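Local coordinates for uncharacterized protein (Borrelia turicatae, PDB 5VJ4) that is a putative surface lipoprotein of a relapsing fever spirochete, probably binds lipid, and comes from a gene differentially regulated in the tick-mammal cycle, at residues I108-D113 with V135-L140; K168-P173 with G177-L182; D264-V269 with G328-F333; I290-A295 with A313-F318. All blocks are in the same frame, centred on the assembly; numbering follows the deposited sequence.

All four contacts join helices of one chain that has no strand, and the deposited assembly holds two copies of it. Contact 1 lies near the N-terminal end of the modelled chain, contact 2 at the bend of a helical hairpin, with centres about 36 Å apart. Contacts 3 and 4 both use helices 263-301 and 308-334; their centres are about 25 Å apart, and contact 4 is nested within the loop that contact 3 closes. Contacts 1 and 3, about 44 Å apart between centres, lie on opposite sides of the chain's centre. Contacts 2 and 3 both touch the second subunit. Contacts 1 and 2 each carry an arginine hydrogen-bonded to a sulfate, weakly in contact 1, probably from the crystallisation liquor.

Contact 1 of 4, residues I108-D113 with V135-L140; sequences IALLDD and VIYDRL. With SO4 (sulfate ion), chain F.
Leu-110 and Leu-111 meet Tyr-137 and Leu-140 where two short helices, 105-114 and 133-141, pack in the N-terminal part of an all-helical fold. The axes of segments 108-113 and 135-140 lie at a shallow 28° and pass 10.9 Å apart. No hydrogen bond links the two segments, and the touching atoms are all of side chains.

The aliphatic-aromatic part centres on Leu-110. Its CD2 lies 3.6 Å from CE1 of Tyr-137, close to the CD1-CE1 side of the ring, while its CB comes within 3.7 Å of the same CE1. With CG of Tyr-137 anti to the backbone N (chi1 -177°), the ring reaches across toward the neighbouring helix and meets the leucine at a slant.

The purely aliphatic part is a pair of leucines. CD2 of Leu-111 approaches CD1 of Leu-140 at 3.9 Å, and CD2 of Leu-110 adds a looser touch on CB of Leu-140. Leu-111 also touches Arg-121 and Leu-140 touches Ile-124, so helix 118-128 covers the leucine pair.

The polar part is Arg-139, which touches nothing of 108-113 and packs on Phe-201. Its NE bonds to the carbonyl of Phe-200 and its NH2 to that of Ile-205; at the guanidinium edge NH2 also gives a weak, fairly straight hydrogen bond to sulfate O4 at 3.5 Å.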
loop_
_atom_site.group_PDB
_atom_site.type_symbol
_atom_site.label_atom_id
_atom_site.label_comp_id
_atom_site.label_asym_id
_atom_site.label_seq_id
_atom_site.Cartn_x
_atom_site.Cartn_y
_atom_site.Cartn_z
ATOM N N ILE A 108 -6.144 23.071 -26.771
ATOM C CA ILE A 108 -5.033 23.836 -27.229
ATOM C C ILE A 108 -5.458 25.291 -27.441
ATOM O O ILE A 108 -4.704 26.213 -27.172
ATOM C CB ILE A 108 -4.522 23.310 -28.545
ATOM C CG1 ILE A 108 -4.026 21.887 -28.357
ATOM C CG2 ILE A 108 -3.459 24.270 -29.117
ATOM C CD1 ILE A 108 -2.928 21.444 -29.297
ATOM N N ALA A 109 -6.669 25.494 -27.933
ATOM C CA ALA A 109 -7.112 26.832 -28.208
ATOM C C ALA A 109 -7.166 27.625 -26.916
ATOM O O ALA A 109 -6.637 28.741 -26.850
ATOM C CB ALA A 109 -8.448 26.819 -28.892
ATOM N N LEU A 110 -7.751 27.025 -25.883
ATOM C CA LEU A 110 -7.803 27.653 -24.566
ATOM C C LEU A 110 -6.398 27.966 -24.002
ATOM O O LEU A 110 -6.157 29.067 -23.501
ATOM C CB LEU A 110 -8.613 26.796 -23.607
ATOM C CG LEU A 110 -8.671 27.221 -22.151
ATOM C CD1 LEU A 110 -9.378 28.564 -22.019
ATOM C CD2 LEU A 110 -9.357 26.137 -21.325
ATOM N N LEU A 111 -5.471 27.021 -24.120
ATOM C CA LEU A 111 -4.119 27.272 -23.635
ATOM C C LEU A 111 -3.453 28.418 -24.378
ATOM O O LEU A 111 -2.730 29.200 -23.761
ATOM C CB LEU A 111 -3.240 26.014 -23.651
ATOM C CG LEU A 111 -3.682 24.765 -22.856
ATOM C CD1 LEU A 111 -2.777 23.576 -23.167
ATOM C CD2 LEU A 111 -3.733 25.012 -21.353
ATOM N N ASP A 112 -3.723 28.531 -25.682
ATOM C CA ASP A 112 -3.223 29.643 -26.511
ATOM C C ASP A 112 -3.832 30.963 -26.054
ATOM O O ASP A 112 -3.121 31.946 -25.858
ATOM C CB ASP A 112 -3.513 29.395 -27.987
ATOM C CG ASP A 112 -2.458 28.523 -28.666
ATOM O OD1 ASP A 112 -1.473 28.125 -28.007
ATOM O OD2 ASP A 112 -2.618 28.246 -29.880
ATOM N N ASP A 113 -5.139 30.955 -25.821
ATOM C CA ASP A 113 -5.830 32.095 -25.210
ATOM C C ASP A 113 -5.208 32.529 -23.876
ATOM O O ASP A 113 -5.382 33.660 -23.468
ATOM C CB ASP A 113 -7.296 31.713 -24.988
ATOM C CG ASP A 113 -8.187 32.893 -24.720
ATOM O OD1 ASP A 113 -7.731 34.043 -24.914
ATOM O OD2 ASP A 113 -9.361 32.654 -24.328
ATOM N N VAL A 135 -12.293 16.980 -19.097
ATOM C CA VAL A 135 -12.172 17.215 -17.651
ATOM C C VAL A 135 -11.210 18.377 -17.325
ATOM O O VAL A 135 -11.552 19.301 -16.562
ATOM C CB VAL A 135 -11.742 15.938 -16.910
ATOM C CG1 VAL A 135 -11.549 16.226 -15.433
ATOM C CG2 VAL A 135 -12.772 14.837 -17.098
ATOM N N ILE A 136 -10.018 18.343 -17.920
ATOM C CA ILE A 136 -9.036 19.370 -17.603
ATOM C C ILE A 136 -9.381 20.708 -18.252
ATOM O O ILE A 136 -9.060 21.774 -17.714
ATOM C CB ILE A 136 -7.585 18.917 -17.840
ATOM C CG1 ILE A 136 -7.324 18.763 -19.285
ATOM C CG2 ILE A 136 -7.212 17.631 -17.081
ATOM C CD1 ILE A 136 -6.533 19.971 -19.656
ATOM N N TYR A 137 -10.078 20.651 -19.389
ATOM C CA TYR A 137 -10.663 21.860 -20.006
ATOM C C TYR A 137 -11.670 22.501 -19.051
ATOM O O TYR A 137 -11.582 23.707 -18.770
ATOM C CB TYR A 137 -11.325 21.564 -21.374
ATOM C CG TYR A 137 -11.883 22.801 -22.088
ATOM C CD1 TYR A 137 -11.134 23.491 -23.045
ATOM C CD2 TYR A 137 -13.149 23.285 -21.787
ATOM C CE1 TYR A 137 -11.624 24.640 -23.652
ATOM C CE2 TYR A 137 -13.652 24.425 -22.402
ATOM C CZ TYR A 137 -12.887 25.097 -23.322
ATOM O OH TYR A 137 -13.398 26.214 -23.930
ATOM N N ASP A 138 -12.620 21.686 -18.566
ATOM C CA ASP A 138 -13.633 22.184 -17.639
ATOM C C ASP A 138 -12.999 22.869 -16.449
ATOM O O ASP A 138 -13.458 23.943 -16.054
ATOM C CB ASP A 138 -14.576 21.066 -17.179
ATOM C CG ASP A 138 -15.481 20.563 -18.295
ATOM O OD1 ASP A 138 -16.111 21.401 -18.969
ATOM O OD2 ASP A 138 -15.578 19.330 -18.492
ATOM N N ARG A 139 -11.927 22.276 -15.908
ATOM C CA ARG A 139 -11.282 22.841 -14.737
ATOM C C ARG A 139 -10.599 24.131 -15.103
ATOM O O ARG A 139 -10.914 25.171 -14.513
ATOM C CB ARG A 139 -10.302 21.869 -14.088
ATOM C CG ARG A 139 -9.849 22.274 -12.696
ATOM C CD ARG A 139 -10.904 21.971 -11.627
ATOM N NE ARG A 139 -10.327 22.041 -10.275
ATOM C CZ ARG A 139 -10.147 23.148 -9.531
ATOM N NH1 ARG A 139 -10.490 24.348 -9.963
ATOM N NH2 ARG A 139 -9.620 23.056 -8.326
ATOM N N LEU A 140 -9.700 24.077 -16.094
ATOM C CA LEU A 140 -8.845 25.241 -16.395
ATOM C C LEU A 140 -9.632 26.480 -16.826
ATOM O O LEU A 140 -9.223 27.620 -16.601
ATOM C CB LEU A 140 -7.805 24.888 -17.444
ATOM C CG LEU A 140 -6.717 23.896 -17.052
ATOM C CD1 LEU A 140 -5.676 23.757 -18.156
ATOM C CD2 LEU A 140 -6.053 24.361 -15.778
HETATM S S SO4 F . -8.936 27.367 -6.250
HETATM O O1 SO4 F . -9.921 28.095 -5.424
HETATM O O2 SO4 F . -7.699 27.143 -5.467
HETATM O O3 SO4 F . -8.483 28.157 -7.418
HETATM O O4 SO4 F . -9.630 26.109 -6.641
#

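Contact 2 of 4, residues K168-P173 with G177-L182; sequences KIIEDP and GVKTRL. With SO4 (sulfate ion), chain I.
Ile-170 and Lys-179 bring their CA atoms to 5.4 Å where helix 145-171 ends and helix 176-201 starts, the chain leaving helical geometry at Asp-172 to form the bend of a helical hairpin. Ile-170 does most of the touching. Its two branches divide the work: CG1 lies against CB of Leu-182 at 3.6 Å, the two side chains passing in opposite directions, while CG2 sits 3.7 Å from CG of Lys-179. Phe-224 packs on both Ile-170 and Leu-182.

Lys-179 runs out extended across Ile-170, its CG also resting 3.7 Å from the carbonyl O of Ile-170. Farther along, CE passes CG of Glu-171, yet NZ and OE2 of that pair stay 5.4 Å apart, so the charges attract at most at a distance.

Arg-181 points elsewhere. Its NH2 bonds sulfate O1 at 2.7 Å in the guanidinium plane and forms a salt bridge to Asp-235; the sulfate is also held by Arg-181 NE of the second subunit. The bend thus joins an apolar inner side, Ile-170 with Leu-182, to an outer side carrying Glu-171 and Lys-179, while Asp-235 and the sulfate together would probably offset the charge of the two arginines that come close across the dimer interface.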
loop_
_atom_site.group_PDB
_atom_site.type_symbol
_atom_site.label_atom_id
_atom_site.label_comp_id
_atom_site.label_asym_id
_atom_site.label_seq_id
_atom_site.Cartn_x
_atom_site.Cartn_y
_atom_site.Cartn_z
ATOM N N LYS A 168 18.741 12.229 -17.183
ATOM C CA LYS A 168 20.131 12.206 -17.667
ATOM C C LYS A 168 21.015 11.338 -16.773
ATOM O O LYS A 168 21.814 10.539 -17.268
ATOM C CB LYS A 168 20.728 13.601 -17.780
ATOM C CG LYS A 168 20.372 14.368 -19.038
ATOM C CD LYS A 168 21.418 15.445 -19.298
ATOM C CE LYS A 168 20.951 16.452 -20.334
ATOM N NZ LYS A 168 20.100 17.495 -19.698
ATOM N N ILE A 169 20.853 11.468 -15.462
ATOM C CA ILE A 169 21.577 10.588 -14.543
ATOM C C ILE A 169 21.212 9.091 -14.759
ATOM O O ILE A 169 22.080 8.226 -14.764
ATOM C CB ILE A 169 21.421 11.071 -13.078
ATOM C CG1 ILE A 169 22.415 12.217 -12.755
ATOM C CG2 ILE A 169 21.597 9.922 -12.100
ATOM C CD1 ILE A 169 22.040 13.595 -13.276
ATOM N N ILE A 170 19.936 8.800 -14.971
ATOM C CA ILE A 170 19.493 7.419 -15.217
ATOM C C ILE A 170 20.143 6.837 -16.474
ATOM O O ILE A 170 20.599 5.708 -16.461
ATOM C CB ILE A 170 17.941 7.303 -15.337
ATOM C CG1 ILE A 170 17.270 7.366 -13.971
ATOM C CG2 ILE A 170 17.516 6.011 -16.029
ATOM C CD1 ILE A 170 15.760 7.208 -14.026
ATOM N N GLU A 171 20.156 7.604 -17.559
ATOM C CA GLU A 171 20.592 7.070 -18.846
ATOM C C GLU A 171 22.083 7.073 -19.075
ATOM O O GLU A 171 22.549 6.458 -20.036
ATOM C CB GLU A 171 19.888 7.759 -19.991
ATOM C CG GLU A 171 18.676 6.980 -20.452
ATOM C CD GLU A 171 17.575 7.879 -20.987
ATOM O OE1 GLU A 171 17.789 9.111 -21.149
ATOM O OE2 GLU A 171 16.474 7.345 -21.235
ATOM N N ASP A 172 22.829 7.738 -18.194
ATOM C CA ASP A 172 24.289 7.649 -18.224
ATOM C C ASP A 172 24.707 6.182 -18.205
ATOM O O ASP A 172 24.240 5.425 -17.347
ATOM C CB ASP A 172 24.929 8.377 -17.049
ATOM C CG ASP A 172 26.451 8.439 -17.152
ATOM O OD1 ASP A 172 27.093 7.368 -17.324
ATOM O OD2 ASP A 172 26.993 9.571 -17.045
ATOM N N PRO A 173 25.573 5.778 -19.164
ATOM C CA PRO A 173 25.967 4.372 -19.265
ATOM C C PRO A 173 26.665 3.812 -18.021
ATOM O O PRO A 173 26.497 2.619 -17.749
ATOM C CB PRO A 173 26.882 4.345 -20.493
ATOM C CG PRO A 173 27.300 5.769 -20.718
ATOM C CD PRO A 173 26.125 6.575 -20.279
ATOM N N GLY A 177 24.002 -0.519 -14.393
ATOM C CA GLY A 177 23.784 -1.475 -13.313
ATOM C C GLY A 177 22.583 -1.187 -12.453
ATOM O O GLY A 177 21.990 -2.109 -11.881
ATOM N N VAL A 178 22.222 0.090 -12.362
ATOM C CA VAL A 178 21.084 0.519 -11.530
ATOM C C VAL A 178 19.954 1.194 -12.314
ATOM O O VAL A 178 18.922 1.541 -11.736
ATOM C CB VAL A 178 21.527 1.440 -10.356
ATOM C CG1 VAL A 178 22.401 0.675 -9.356
ATOM C CG2 VAL A 178 22.207 2.721 -10.856
ATOM N N LYS A 179 20.152 1.382 -13.617
ATOM C CA LYS A 179 19.189 2.070 -14.495
ATOM C C LYS A 179 17.728 1.698 -14.186
ATOM O O LYS A 179 16.922 2.560 -13.812
ATOM C CB LYS A 179 19.516 1.771 -15.968
ATOM C CG LYS A 179 18.740 2.599 -16.980
ATOM C CD LYS A 179 18.755 1.960 -18.361
ATOM C CE LYS A 179 18.368 2.956 -19.448
ATOM N NZ LYS A 179 17.997 2.226 -20.689
ATOM N N THR A 180 17.427 0.403 -14.298
ATOM C CA THR A 180 16.082 -0.113 -14.106
ATOM C C THR A 180 15.469 0.381 -12.809
ATOM O O THR A 180 14.382 0.972 -12.818
ATOM C CB THR A 180 16.046 -1.663 -14.175
ATOM O OG1 THR A 180 16.311 -2.073 -15.510
ATOM C CG2 THR A 180 14.689 -2.202 -13.834
ATOM N N ARG A 181 16.178 0.170 -11.703
ATOM C CA ARG A 181 15.606 0.427 -10.386
ATOM C C ARG A 181 15.216 1.875 -10.212
ATOM O O ARG A 181 14.224 2.169 -9.517
ATOM C CB ARG A 181 16.561 0.020 -9.273
ATOM C CG ARG A 181 15.838 -0.477 -8.038
ATOM C CD ARG A 181 16.806 -1.112 -7.099
ATOM N NE ARG A 181 16.234 -1.287 -5.769
ATOM C CZ ARG A 181 16.961 -1.482 -4.671
ATOM N NH1 ARG A 181 18.293 -1.516 -4.738
ATOM N NH2 ARG A 181 16.352 -1.667 -3.511
ATOM N N LEU A 182 15.993 2.767 -10.834
ATOM C CA LEU A 182 15.655 4.178 -10.807
ATOM C C LEU A 182 14.412 4.491 -11.633
ATOM O O LEU A 182 13.520 5.198 -11.161
ATOM C CB LEU A 182 16.843 5.033 -11.214
ATOM C CG LEU A 182 18.029 4.975 -10.242
ATOM C CD1 LEU A 182 19.142 5.834 -10.798
ATOM C CD2 LEU A 182 17.691 5.432 -8.823
HETATM S S SO4 I . 12.979 -3.180 -3.280
HETATM O O1 SO4 I . 13.928 -2.307 -2.558
HETATM O O2 SO4 I . 11.855 -3.370 -2.329
HETATM O O3 SO4 I . 12.511 -2.549 -4.575
HETATM O O4 SO4 I . 13.675 -4.481 -3.475
#

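Contact 3 of 4, residues D264-V269 with G328-F333; sequences DKFNNV and GTFKGF
Val-269 points from helix 263-301 into a group of phenylalanines, with Phe-330 and Phe-333 of helix 308-334 as its partners across the contact. Its CB stands over one face of the Phe-333 ring, 4.0 Å from the centroid and 23° off the ring normal, a CH-pi contact displaced toward the rim. From CB the side chain forks. Branch CG1, anti to the carbonyl carbon, turns to the CG-CD1 side of the Phe-333 ring. Branch CG2 goes instead to the edge of the Phe-330 ring, near its plane, beside CD1 and CE1. Both methyls are modelled too close to the rings, so their exact spacing is doubtful.

Over one face Phe-330 meets Phe-266. Atom CE1 of Phe-266 comes to 3.6 Å from CZ of Phe-330, and the rings lie obliquely, centroids 5.1 Å apart and planes at 42°. Tyr-261 touches both of these rings, and Ile-249 and Ile-252 of helix 243-256 pack on Phe-266. Phe-333 also packs on Tyr-276 of the second subunit.

The two segments cross at 85° with axes 9.9 Å apart: nearly perpendicular helix packing around an aromatic cluster, here part of the hydrophobic core of an all-helical domain close to its dimer interface.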
loop_
_atom_site.group_PDB
_atom_site.type_symbol
_atom_site.label_atom_id
_atom_site.label_comp_id
_atom_site.label_asym_id
_atom_site.label_seq_id
_atom_site.Cartn_x
_atom_site.Cartn_y
_atom_site.Cartn_z
ATOM N N ASP A 264 12.784 1.112 16.050
ATOM C CA ASP A 264 12.976 -0.045 15.178
ATOM C C ASP A 264 11.665 -0.513 14.588
ATOM O O ASP A 264 11.605 -0.819 13.380
ATOM C CB ASP A 264 13.643 -1.201 15.932
ATOM C CG ASP A 264 15.136 -1.003 16.119
ATOM O OD1 ASP A 264 15.705 -0.102 15.471
ATOM O OD2 ASP A 264 15.737 -1.761 16.911
ATOM N N LYS A 265 10.627 -0.579 15.436
ATOM C CA LYS A 265 9.304 -0.978 14.985
ATOM C C LYS A 265 8.786 -0.008 13.939
ATOM O O LYS A 265 8.300 -0.416 12.874
ATOM C CB LYS A 265 8.346 -1.048 16.147
ATOM C CG LYS A 265 8.351 -2.410 16.807
ATOM C CD LYS A 265 7.429 -2.367 18.011
ATOM C CE LYS A 265 7.720 -3.454 19.031
ATOM N NZ LYS A 265 7.205 -2.903 20.319
ATOM N N PHE A 266 8.951 1.277 14.242
ATOM C CA PHE A 266 8.523 2.353 13.368
ATOM C C PHE A 266 9.207 2.190 12.029
ATOM O O PHE A 266 8.551 2.194 10.987
ATOM C CB PHE A 266 8.884 3.690 13.988
ATOM C CG PHE A 266 8.678 4.864 13.093
ATOM C CD1 PHE A 266 7.386 5.354 12.835
ATOM C CD2 PHE A 266 9.773 5.525 12.530
ATOM C CE1 PHE A 266 7.190 6.472 12.019
ATOM C CE2 PHE A 266 9.583 6.645 11.707
ATOM C CZ PHE A 266 8.291 7.120 11.456
ATOM N N ASN A 267 10.521 2.010 12.061
ATOM C CA ASN A 267 11.232 1.803 10.825
ATOM C C ASN A 267 10.836 0.559 10.043
ATOM O O ASN A 267 10.917 0.577 8.810
ATOM C CB ASN A 267 12.724 1.880 11.036
ATOM C CG ASN A 267 13.203 3.303 11.253
ATOM O OD1 ASN A 267 14.315 3.530 11.704
ATOM N ND2 ASN A 267 12.361 4.275 10.919
ATOM N N ASN A 268 10.381 -0.495 10.739
ATOM C CA ASN A 268 9.996 -1.688 10.025
ATOM C C ASN A 268 8.749 -1.497 9.173
ATOM O O ASN A 268 8.686 -1.991 8.034
ATOM C CB ASN A 268 9.872 -2.943 10.889
ATOM C CG ASN A 268 9.608 -4.202 10.024
ATOM O OD1 ASN A 268 9.027 -5.197 10.466
ATOM N ND2 ASN A 268 10.013 -4.136 8.753
ATOM N N VAL A 269 7.770 -0.769 9.690
ATOM C CA VAL A 269 6.578 -0.527 8.854
ATOM C C VAL A 269 6.926 0.308 7.635
ATOM O O VAL A 269 6.432 0.028 6.537
ATOM C CB VAL A 269 5.339 0.005 9.591
ATOM C CG1 VAL A 269 4.927 -0.964 10.660
ATOM C CG2 VAL A 269 5.699 1.224 10.328
ATOM N N GLY A 328 -2.126 4.949 16.241
ATOM C CA GLY A 328 -2.984 3.771 16.014
ATOM C C GLY A 328 -2.661 2.995 14.735
ATOM O O GLY A 328 -2.709 1.763 14.709
ATOM N N THR A 329 -2.329 3.707 13.661
ATOM C CA THR A 329 -2.139 3.024 12.410
ATOM C C THR A 329 -0.791 2.294 12.439
ATOM O O THR A 329 -0.669 1.183 11.925
ATOM C CB THR A 329 -2.360 3.948 11.179
ATOM O OG1 THR A 329 -2.588 3.150 10.012
ATOM C CG2 THR A 329 -1.175 4.857 10.912
ATOM N N PHE A 330 0.203 2.890 13.072
ATOM C CA PHE A 330 1.492 2.208 13.167
ATOM C C PHE A 330 1.445 0.996 14.098
ATOM O O PHE A 330 1.958 -0.067 13.758
ATOM C CB PHE A 330 2.577 3.164 13.609
ATOM C CG PHE A 330 3.153 3.930 12.497
ATOM C CD1 PHE A 330 4.116 3.366 11.712
ATOM C CD2 PHE A 330 2.698 5.209 12.192
ATOM C CE1 PHE A 330 4.644 4.042 10.626
ATOM C CE2 PHE A 330 3.231 5.906 11.132
ATOM C CZ PHE A 330 4.216 5.309 10.343
ATOM N N LYS A 331 0.823 1.164 15.264
ATOM C CA LYS A 331 0.696 0.082 16.213
ATOM C C LYS A 331 -0.050 -1.095 15.554
ATOM O O LYS A 331 0.453 -2.224 15.491
ATOM C CB LYS A 331 0.016 0.547 17.511
ATOM C CG LYS A 331 -0.535 -0.619 18.332
ATOM C CD LYS A 331 -0.917 -0.312 19.773
ATOM C CE LYS A 331 -0.864 -1.593 20.600
ATOM N NZ LYS A 331 -1.865 -1.644 21.703
ATOM N N GLY A 332 -1.234 -0.816 15.043
ATOM C CA GLY A 332 -2.012 -1.829 14.380
ATOM C C GLY A 332 -1.233 -2.502 13.268
ATOM O O GLY A 332 -1.469 -3.673 12.955
ATOM N N PHE A 333 -0.288 -1.781 12.675
ATOM C CA PHE A 333 0.462 -2.379 11.599
ATOM C C PHE A 333 1.411 -3.424 12.173
ATOM O O PHE A 333 1.343 -4.579 11.786
ATOM C CB PHE A 333 1.215 -1.326 10.836
ATOM C CG PHE A 333 1.785 -1.809 9.547
ATOM C CD1 PHE A 333 2.862 -2.691 9.520
ATOM C CD2 PHE A 333 1.261 -1.357 8.341
ATOM C CE1 PHE A 333 3.400 -3.124 8.318
ATOM C CE2 PHE A 333 1.784 -1.790 7.128
ATOM C CZ PHE A 333 2.856 -2.679 7.113
#

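Contact 4 of 4, residues I290-A295 with A313-F318; sequences IEHDEA and ARLNRF
His-292 and Ala-295, one turn apart on helix 263-301, receive the side chain of Leu-315 from helix 308-334. Leu-315 holds CG on the far side from its backbone N (chi1 -173°), which sends the isobutyl group straight out to the other helix. There CD1 comes to 3.6 Å from CD2 of His-292 and to 3.9 Å from CB of Ala-295, settling between them. CG of Leu-315 also lies 3.9 Å from NE2 of the imidazole. The histidine and leucine side chains cross at about a right angle.

With CG of His-292 anti to the backbone N (chi1 162°) and the ring turned by chi2 -85°, ND1 faces Asp-293 and donates a hydrogen bond to its OD1, 2.9 Å long and nearly straight. The carboxylate oxygen lies in the ring plane, and the bond restrains rotation of the ring about CB-CG. Phe-352 of helix 345-365 adds an edge-to-face contact with the same imidazole.

Leu-296 and Ile-299, also on helix 263-301, extend the apolar surface that receives Leu-315. Around this contact helices 263-301 and 308-334 run roughly antiparallel, as the arms of a helical hairpin, and helix 345-365 packs alongside both, giving three-helix packing in the C-terminal part of the chain.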
loop_
_atom_site.group_PDB
_atom_site.type_symbol
_atom_site.label_atom_id
_atom_site.label_comp_id
_atom_site.label_asym_id
_atom_site.label_seq_id
_atom_site.Cartn_x
_atom_site.Cartn_y
_atom_site.Cartn_z
ATOM N N ILE A 290 0.410 22.026 7.736
ATOM C CA ILE A 290 0.351 23.409 7.239
ATOM C C ILE A 290 -1.003 24.034 7.494
ATOM O O ILE A 290 -1.065 25.170 7.931
ATOM C CB ILE A 290 0.802 23.555 5.791
ATOM C CG1 ILE A 290 2.310 23.298 5.756
ATOM C CG2 ILE A 290 0.643 24.974 5.330
ATOM C CD1 ILE A 290 2.953 23.210 4.388
ATOM N N GLU A 291 -2.069 23.277 7.292
ATOM C CA GLU A 291 -3.396 23.820 7.520
ATOM C C GLU A 291 -3.669 24.116 8.966
ATOM O O GLU A 291 -4.311 25.109 9.278
ATOM C CB GLU A 291 -4.509 22.942 6.930
ATOM C CG GLU A 291 -4.579 23.037 5.415
ATOM C CD GLU A 291 -4.437 24.465 4.909
ATOM O OE1 GLU A 291 -5.076 25.364 5.506
ATOM O OE2 GLU A 291 -3.680 24.680 3.929
ATOM N N HIS A 292 -3.176 23.262 9.845
ATOM C CA HIS A 292 -3.366 23.446 11.276
ATOM C C HIS A 292 -2.717 24.764 11.712
ATOM O O HIS A 292 -3.292 25.530 12.471
ATOM C CB HIS A 292 -2.762 22.259 12.004
ATOM C CG HIS A 292 -2.510 22.494 13.456
ATOM N ND1 HIS A 292 -1.360 23.105 13.934
ATOM C CD2 HIS A 292 -3.245 22.160 14.546
ATOM C CE1 HIS A 292 -1.420 23.166 15.253
ATOM N NE2 HIS A 292 -2.548 22.592 15.650
ATOM N N ASP A 293 -1.526 25.037 11.211
ATOM C CA ASP A 293 -0.866 26.288 11.558
ATOM C C ASP A 293 -1.619 27.484 11.086
ATOM O O ASP A 293 -1.712 28.453 11.810
ATOM C CB ASP A 293 0.561 26.307 11.050
ATOM C CG ASP A 293 1.383 25.188 11.663
ATOM O OD1 ASP A 293 0.791 24.312 12.357
ATOM O OD2 ASP A 293 2.610 25.177 11.455
ATOM N N GLU A 294 -2.178 27.421 9.880
ATOM C CA GLU A 294 -3.024 28.507 9.390
ATOM C C GLU A 294 -4.173 28.747 10.346
ATOM O O GLU A 294 -4.465 29.897 10.681
ATOM C CB GLU A 294 -3.569 28.212 7.994
ATOM C CG GLU A 294 -2.538 28.058 6.891
ATOM C CD GLU A 294 -1.681 29.289 6.669
ATOM O OE1 GLU A 294 -2.095 30.403 7.063
ATOM O OE2 GLU A 294 -0.588 29.137 6.075
ATOM N N ALA A 295 -4.789 27.655 10.805
ATOM C CA ALA A 295 -5.916 27.728 11.732
ATOM C C ALA A 295 -5.469 28.250 13.081
ATOM O O ALA A 295 -6.238 28.903 13.776
ATOM C CB ALA A 295 -6.631 26.378 11.858
ATOM N N ALA A 313 -10.777 24.950 21.346
ATOM C CA ALA A 313 -11.046 23.570 21.703
ATOM C C ALA A 313 -10.928 22.699 20.468
ATOM O O ALA A 313 -10.243 21.681 20.492
ATOM C CB ALA A 313 -12.434 23.423 22.327
ATOM N N ARG A 314 -11.576 23.132 19.387
ATOM C CA ARG A 314 -11.619 22.363 18.159
ATOM C C ARG A 314 -10.200 22.126 17.662
ATOM O O ARG A 314 -9.862 20.996 17.299
ATOM C CB ARG A 314 -12.428 23.097 17.104
ATOM C CG ARG A 314 -13.775 23.590 17.584
ATOM C CD ARG A 314 -14.926 22.885 16.891
ATOM N NE ARG A 314 -14.914 23.157 15.447
ATOM C CZ ARG A 314 -15.352 24.274 14.857
ATOM N NH1 ARG A 314 -15.876 25.266 15.565
ATOM N NH2 ARG A 314 -15.272 24.400 13.541
ATOM N N LEU A 315 -9.379 23.184 17.669
ATOM C CA LEU A 315 -8.010 23.091 17.198
ATOM C C LEU A 315 -7.274 22.015 17.968
ATOM O O LEU A 315 -6.674 21.135 17.362
ATOM C CB LEU A 315 -7.266 24.410 17.338
ATOM C CG LEU A 315 -5.864 24.433 16.710
ATOM C CD1 LEU A 315 -5.962 24.472 15.192
ATOM C CD2 LEU A 315 -5.019 25.611 17.197
ATOM N N ASN A 316 -7.344 22.073 19.293
ATOM C CA ASN A 316 -6.651 21.077 20.107
ATOM C C ASN A 316 -7.213 19.688 19.950
ATOM O O ASN A 316 -6.458 18.728 19.845
ATOM C CB ASN A 316 -6.586 21.485 21.566
ATOM C CG ASN A 316 -5.673 22.666 21.771
ATOM O OD1 ASN A 316 -4.819 22.931 20.936
ATOM N ND2 ASN A 316 -5.848 23.387 22.872
ATOM N N ARG A 317 -8.535 19.593 19.885
ATOM C CA ARG A 317 -9.188 18.304 19.751
ATOM C C ARG A 317 -8.801 17.658 18.427
ATOM O O ARG A 317 -8.459 16.481 18.385
ATOM C CB ARG A 317 -10.702 18.458 19.871
ATOM C CG ARG A 317 -11.495 17.252 19.419
ATOM C CD ARG A 317 -12.941 17.671 19.244
ATOM N NE ARG A 317 -13.634 16.922 18.190
ATOM C CZ ARG A 317 -14.642 17.404 17.464
ATOM N NH1 ARG A 317 -15.063 18.656 17.654
ATOM N NH2 ARG A 317 -15.228 16.638 16.545
ATOM N N PHE A 318 -8.845 18.450 17.363
ATOM C CA PHE A 318 -8.514 17.958 16.040
ATOM C C PHE A 318 -7.089 17.463 15.964
ATOM O O PHE A 318 -6.873 16.361 15.488
ATOM C CB PHE A 318 -8.762 19.019 14.974
ATOM C CG PHE A 318 -10.200 19.154 14.577
ATOM C CD1 PHE A 318 -11.093 18.109 14.791
ATOM C CD2 PHE A 318 -10.663 20.319 13.951
ATOM C CE1 PHE A 318 -12.422 18.224 14.417
ATOM C CE2 PHE A 318 -11.991 20.441 13.572
ATOM C CZ PHE A 318 -12.872 19.389 13.798
#